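Local coordinates for exopolysaccharide biosynthesis protein (PDB 6TGF) that probably modifies the exopolysaccharide glycans of the bacterial biofilm as a hydrolase with a tailspike-like parallel beta-helix fold, at residues 592-604 with 619-631. Sequence-based numbering, arbitrary orientation.
Sequences VIHVQRKKDHAEA and YVAKTDTDTQVFI
His601 and Asp624 join two beta-hairpins that face each other in a beta-sandwich. The backbone N of His601 donates to Asp624 OD1 at 3.3 Å, nearly straight at 165°. It meets that oxygen on the anti side, somewhat out of the carboxylate plane. The His601 ring adds a weak bond, ND1 to the carbonyl O of Ala621 at 2.7 Å, bent to 117°. These bonds tie the 598-601 turn to the loop between strands 614-620 and 626-633. Within that loop Thr623 forms an ST motif: its OG1 accepts from the backbone N of Asp626 at 2.8 Å. Thr623 OG1 and Thr625 OG1 both donate to Asp626 OD2.

Arg597 runs extended across the Asp624 backbone. One guanidinium face lies over Asp624 C, offset toward the rim. NH1 is hydrogen-bonded to the carbonyl of Ser552, which steadies the far end. The Glu603 carboxylate bonds to Thr573 and Gly572 of the second subunit. The subunit interface therefore lies beside this hairpin.

Further in, the contact is mostly apolar. The Tyr619 ring packs against strand 602-610, with CD1 3.7 Å from Ala604 CB, and meets His674 edge-to-face. Val595 and Thr627 meet tip to tip through CG1 and CG2. The Val595 and Val629 side chains slide past each other. The axes of strands 592-597 and 626-631 come within 9.0 Å of each other, and these side chains meet between the two sheets. At the end away from the turns Ile593 and Ile631 cross at about a right angle, CD1 of Ile593 against CG2 of Ile631.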
loop_
_atom_site.group_PDB
_atom_site.type_symbol
_atom_site.label_atom_id
_atom_site.label_comp_id
_atom_site.label_asym_id
_atom_site.label_seq_id
_atom_site.Cartn_x
_atom_site.Cartn_y
_atom_site.Cartn_z
ATOM N N VAL B 592 45.333 -12.072 -12.674
ATOM C CA VAL B 592 44.302 -11.826 -13.727
ATOM C C VAL B 592 44.207 -13.076 -14.611
ATOM O O VAL B 592 45.159 -13.333 -15.370
ATOM C CB VAL B 592 44.638 -10.563 -14.544
ATOM C CG1 VAL B 592 43.599 -10.284 -15.619
ATOM C CG2 VAL B 592 44.812 -9.347 -13.646
ATOM N N ILE B 593 43.098 -13.816 -14.504
ATOM C CA ILE B 593 42.849 -15.098 -15.229
ATOM C C ILE B 593 41.903 -14.828 -16.403
ATOM O O ILE B 593 40.766 -14.386 -16.152
ATOM C CB ILE B 593 42.276 -16.165 -14.273
ATOM C CG1 ILE B 593 43.219 -16.437 -13.099
ATOM C CG2 ILE B 593 41.930 -17.445 -15.025
ATOM C CD1 ILE B 593 42.555 -17.104 -11.919
ATOM N N HIS B 594 42.359 -15.101 -17.630
ATOM C CA HIS B 594 41.561 -14.995 -18.880
ATOM C C HIS B 594 41.049 -16.384 -19.271
ATOM O O HIS B 594 41.846 -17.340 -19.223
ATOM C CB HIS B 594 42.390 -14.352 -19.999
ATOM C CG HIS B 594 42.997 -13.046 -19.611
ATOM N ND1 HIS B 594 44.313 -12.936 -19.206
ATOM C CD2 HIS B 594 42.477 -11.802 -19.555
ATOM C CE1 HIS B 594 44.577 -11.676 -18.924
ATOM N NE2 HIS B 594 43.466 -10.961 -19.129
ATOM N N VAL B 595 39.762 -16.480 -19.618
ATOM C CA VAL B 595 39.099 -17.715 -20.134
ATOM C C VAL B 595 38.186 -17.303 -21.291
ATOM O O VAL B 595 37.339 -16.417 -21.077
ATOM C CB VAL B 595 38.312 -18.444 -19.026
ATOM C CG1 VAL B 595 37.603 -19.685 -19.551
ATOM C CG2 VAL B 595 39.195 -18.803 -17.841
ATOM N N GLN B 596 38.370 -17.905 -22.469
ATOM C CA GLN B 596 37.487 -17.717 -23.652
ATOM C C GLN B 596 37.006 -19.087 -24.136
ATOM O O GLN B 596 37.853 -19.988 -24.283
ATOM C CB GLN B 596 38.214 -16.986 -24.782
ATOM C CG GLN B 596 37.281 -16.523 -25.894
ATOM C CD GLN B 596 38.005 -16.111 -27.154
ATOM O OE1 GLN B 596 39.040 -16.667 -27.512
ATOM N NE2 GLN B 596 37.449 -15.133 -27.851
ATOM N N ARG B 597 35.700 -19.232 -24.371
ATOM C CA ARG B 597 35.121 -20.406 -25.074
ATOM C C ARG B 597 35.582 -20.348 -26.534
ATOM O O ARG B 597 35.272 -19.348 -27.209
ATOM C CB ARG B 597 33.592 -20.427 -24.981
ATOM C CG ARG B 597 32.963 -21.630 -25.671
ATOM C CD ARG B 597 31.447 -21.646 -25.650
ATOM N NE ARG B 597 30.914 -22.493 -26.712
ATOM C CZ ARG B 597 29.622 -22.729 -26.929
ATOM N NH1 ARG B 597 28.697 -22.188 -26.152
ATOM N NH2 ARG B 597 29.258 -23.514 -27.929
ATOM N N LYS B 598 36.302 -21.378 -26.990
ATOM C CA LYS B 598 36.823 -21.496 -28.377
ATOM C C LYS B 598 35.764 -22.188 -29.242
ATOM O O LYS B 598 34.643 -22.403 -28.738
ATOM C CB LYS B 598 38.153 -22.258 -28.373
ATOM C CG LYS B 598 39.210 -21.713 -27.421
ATOM C CD LYS B 598 39.557 -20.258 -27.662
ATOM C CE LYS B 598 40.711 -19.777 -26.808
ATOM N NZ LYS B 598 41.094 -18.385 -27.140
ATOM N N LYS B 599 36.103 -22.516 -30.494
ATOM C CA LYS B 599 35.225 -23.276 -31.426
ATOM C C LYS B 599 34.823 -24.592 -30.750
ATOM O O LYS B 599 33.636 -24.964 -30.841
ATOM C CB LYS B 599 35.931 -23.523 -32.764
ATOM C CG LYS B 599 36.388 -22.268 -33.497
ATOM C CD LYS B 599 36.603 -22.457 -34.988
ATOM C CE LYS B 599 37.644 -23.499 -35.342
ATOM N NZ LYS B 599 38.998 -23.126 -34.868
ATOM N N ASP B 600 35.783 -25.249 -30.090
ATOM C CA ASP B 600 35.581 -26.454 -29.241
ATOM C C ASP B 600 36.176 -26.181 -27.857
ATOM O O ASP B 600 37.348 -25.765 -27.799
ATOM C CB ASP B 600 36.238 -27.689 -29.861
ATOM C CG ASP B 600 35.976 -27.834 -31.350
ATOM O OD1 ASP B 600 34.829 -28.170 -31.714
ATOM O OD2 ASP B 600 36.916 -27.594 -32.132
ATOM N N HIS B 601 35.400 -26.403 -26.792
ATOM C CA HIS B 601 35.825 -26.215 -25.378
ATOM C C HIS B 601 36.243 -24.756 -25.157
ATOM O O HIS B 601 35.868 -23.900 -25.981
ATOM C CB HIS B 601 36.954 -27.198 -25.029
ATOM C CG HIS B 601 36.640 -28.619 -25.348
ATOM N ND1 HIS B 601 35.966 -29.443 -24.467
ATOM C CD2 HIS B 601 36.900 -29.366 -26.442
ATOM C CE1 HIS B 601 35.826 -30.637 -25.005
ATOM N NE2 HIS B 601 36.390 -30.616 -26.217
ATOM N N ALA B 602 36.983 -24.493 -24.076
ATOM C CA ALA B 602 37.604 -23.189 -23.744
ATOM C C ALA B 602 39.089 -23.407 -23.444
ATOM O O ALA B 602 39.466 -24.547 -23.110
ATOM C CB ALA B 602 36.891 -22.565 -22.568
ATOM N N GLU B 603 39.893 -22.350 -23.580
ATOM C CA GLU B 603 41.322 -22.311 -23.165
ATOM C C GLU B 603 41.518 -21.099 -22.251
ATOM O O GLU B 603 40.666 -20.192 -22.294
ATOM C CB GLU B 603 42.232 -22.276 -24.394
ATOM C CG GLU B 603 42.302 -23.611 -25.116
ATOM C CD GLU B 603 42.831 -23.571 -26.539
ATOM O OE1 GLU B 603 43.186 -22.476 -27.015
ATOM O OE2 GLU B 603 42.882 -24.644 -27.173
ATOM N N ALA B 604 42.582 -21.101 -21.445
ATOM C CA ALA B 604 42.857 -20.073 -20.415
ATOM C C ALA B 604 44.290 -19.546 -20.552
ATOM O O ALA B 604 45.060 -20.099 -21.359
ATOM C CB ALA B 604 42.607 -20.645 -19.041
ATOM N N TYR B 619 42.521 -25.645 -15.420
ATOM C CA TYR B 619 41.083 -25.618 -15.795
ATOM C C TYR B 619 40.667 -26.980 -16.365
ATOM O O TYR B 619 41.543 -27.790 -16.725
ATOM C CB TYR B 619 40.805 -24.480 -16.780
ATOM C CG TYR B 619 41.396 -24.666 -18.154
ATOM C CD1 TYR B 619 42.695 -24.275 -18.432
ATOM C CD2 TYR B 619 40.656 -25.231 -19.180
ATOM C CE1 TYR B 619 43.246 -24.444 -19.693
ATOM C CE2 TYR B 619 41.192 -25.408 -20.445
ATOM C CZ TYR B 619 42.491 -25.012 -20.705
ATOM O OH TYR B 619 43.025 -25.183 -21.949
ATOM N N VAL B 620 39.352 -27.207 -16.427
ATOM C CA VAL B 620 38.710 -28.439 -16.971
ATOM C C VAL B 620 37.565 -28.008 -17.893
ATOM O O VAL B 620 36.512 -27.595 -17.370
ATOM C CB VAL B 620 38.213 -29.359 -15.838
ATOM C CG1 VAL B 620 37.437 -30.554 -16.367
ATOM C CG2 VAL B 620 39.355 -29.822 -14.945
ATOM N N ALA B 621 37.781 -28.088 -19.208
ATOM C CA ALA B 621 36.776 -27.810 -20.260
ATOM C C ALA B 621 36.338 -29.136 -20.894
ATOM O O ALA B 621 36.926 -29.524 -21.922
ATOM C CB ALA B 621 37.351 -26.858 -21.278
ATOM N N LYS B 622 35.354 -29.806 -20.283
ATOM C CA LYS B 622 34.873 -31.160 -20.681
ATOM C C LYS B 622 33.582 -31.057 -21.506
ATOM O O LYS B 622 33.123 -32.106 -21.998
ATOM C CB LYS B 622 34.677 -32.041 -19.443
ATOM C CG LYS B 622 35.899 -32.865 -19.062
ATOM C CD LYS B 622 35.718 -33.704 -17.817
ATOM C CE LYS B 622 37.020 -34.015 -17.109
ATOM N NZ LYS B 622 38.120 -34.323 -18.054
ATOM N N THR B 623 33.015 -29.855 -21.642
ATOM C CA THR B 623 31.907 -29.541 -22.585
ATOM C C THR B 623 32.245 -28.241 -23.321
ATOM O O THR B 623 33.189 -27.549 -22.894
ATOM C CB THR B 623 30.552 -29.445 -21.870
ATOM O OG1 THR B 623 30.467 -28.179 -21.215
ATOM C CG2 THR B 623 30.326 -30.553 -20.863
ATOM N N ASP B 624 31.498 -27.931 -24.385
ATOM C CA ASP B 624 31.665 -26.690 -25.188
ATOM C C ASP B 624 31.311 -25.472 -24.327
ATOM O O ASP B 624 31.963 -24.425 -24.501
ATOM C CB ASP B 624 30.819 -26.733 -26.466
ATOM C CG ASP B 624 31.376 -27.631 -27.557
ATOM O OD1 ASP B 624 32.585 -27.940 -27.508
ATOM O OD2 ASP B 624 30.597 -28.010 -28.453
ATOM N N THR B 625 30.336 -25.614 -23.421
ATOM C CA THR B 625 29.718 -24.508 -22.641
ATOM C C THR B 625 30.401 -24.332 -21.278
ATOM O O THR B 625 30.535 -23.171 -20.844
ATOM C CB THR B 625 28.215 -24.754 -22.453
ATOM O OG1 THR B 625 28.053 -26.003 -21.781
ATOM C CG2 THR B 625 27.454 -24.769 -23.760
ATOM N N ASP B 626 30.805 -25.429 -20.628
ATOM C CA ASP B 626 31.207 -25.455 -19.194
ATOM C C ASP B 626 32.735 -25.477 -19.064
ATOM O O ASP B 626 33.378 -26.283 -19.765
ATOM C CB ASP B 626 30.564 -26.646 -18.482
ATOM C CG ASP B 626 29.047 -26.626 -18.541
ATOM O OD1 ASP B 626 28.441 -25.877 -17.750
ATOM O OD2 ASP B 626 28.484 -27.342 -19.392
ATOM N N THR B 627 33.279 -24.624 -18.188
ATOM C CA THR B 627 34.728 -24.516 -17.857
ATOM C C THR B 627 34.897 -24.346 -16.341
ATOM O O THR B 627 34.501 -23.281 -15.828
ATOM C CB THR B 627 35.385 -23.339 -18.591
ATOM O OG1 THR B 627 35.014 -23.390 -19.968
ATOM C CG2 THR B 627 36.893 -23.339 -18.466
ATOM N N GLN B 628 35.458 -25.350 -15.656
ATOM C CA GLN B 628 35.869 -25.256 -14.228
ATOM C C GLN B 628 37.267 -24.633 -14.156
ATOM O O GLN B 628 38.148 -25.089 -14.908
ATOM C CB GLN B 628 35.870 -26.625 -13.546
ATOM C CG GLN B 628 34.482 -27.224 -13.370
ATOM C CD GLN B 628 34.133 -28.188 -14.477
ATOM O OE1 GLN B 628 34.767 -29.227 -14.642
ATOM N NE2 GLN B 628 33.108 -27.850 -15.242
ATOM N N VAL B 629 37.451 -23.634 -13.287
ATOM C CA VAL B 629 38.743 -22.912 -13.080
ATOM C C VAL B 629 39.243 -23.206 -11.662
ATOM O O VAL B 629 38.479 -22.968 -10.706
ATOM C CB VAL B 629 38.589 -21.398 -13.326
ATOM C CG1 VAL B 629 39.887 -20.641 -13.075
ATOM C CG2 VAL B 629 38.070 -21.107 -14.726
ATOM N N PHE B 630 40.475 -23.712 -11.547
ATOM C CA PHE B 630 41.198 -23.958 -10.272
ATOM C C PHE B 630 42.371 -22.978 -10.170
ATOM O O PHE B 630 42.980 -22.663 -11.212
ATOM C CB PHE B 630 41.694 -25.404 -10.197
ATOM C CG PHE B 630 40.611 -26.453 -10.152
ATOM C CD1 PHE B 630 39.912 -26.800 -11.297
ATOM C CD2 PHE B 630 40.304 -27.107 -8.968
ATOM C CE1 PHE B 630 38.920 -27.768 -11.257
ATOM C CE2 PHE B 630 39.315 -28.078 -8.931
ATOM C CZ PHE B 630 38.623 -28.405 -10.075
ATOM N N ILE B 631 42.667 -22.504 -8.956
ATOM C CA ILE B 631 43.841 -21.629 -8.660
ATOM C C ILE B 631 44.607 -22.217 -7.468
ATOM O O ILE B 631 43.957 -22.634 -6.488
ATOM C CB ILE B 631 43.417 -20.163 -8.419
ATOM C CG1 ILE B 631 42.482 -19.997 -7.218
ATOM C CG2 ILE B 631 42.806 -19.572 -9.680
ATOM C CD1 ILE B 631 42.508 -18.610 -6.615
#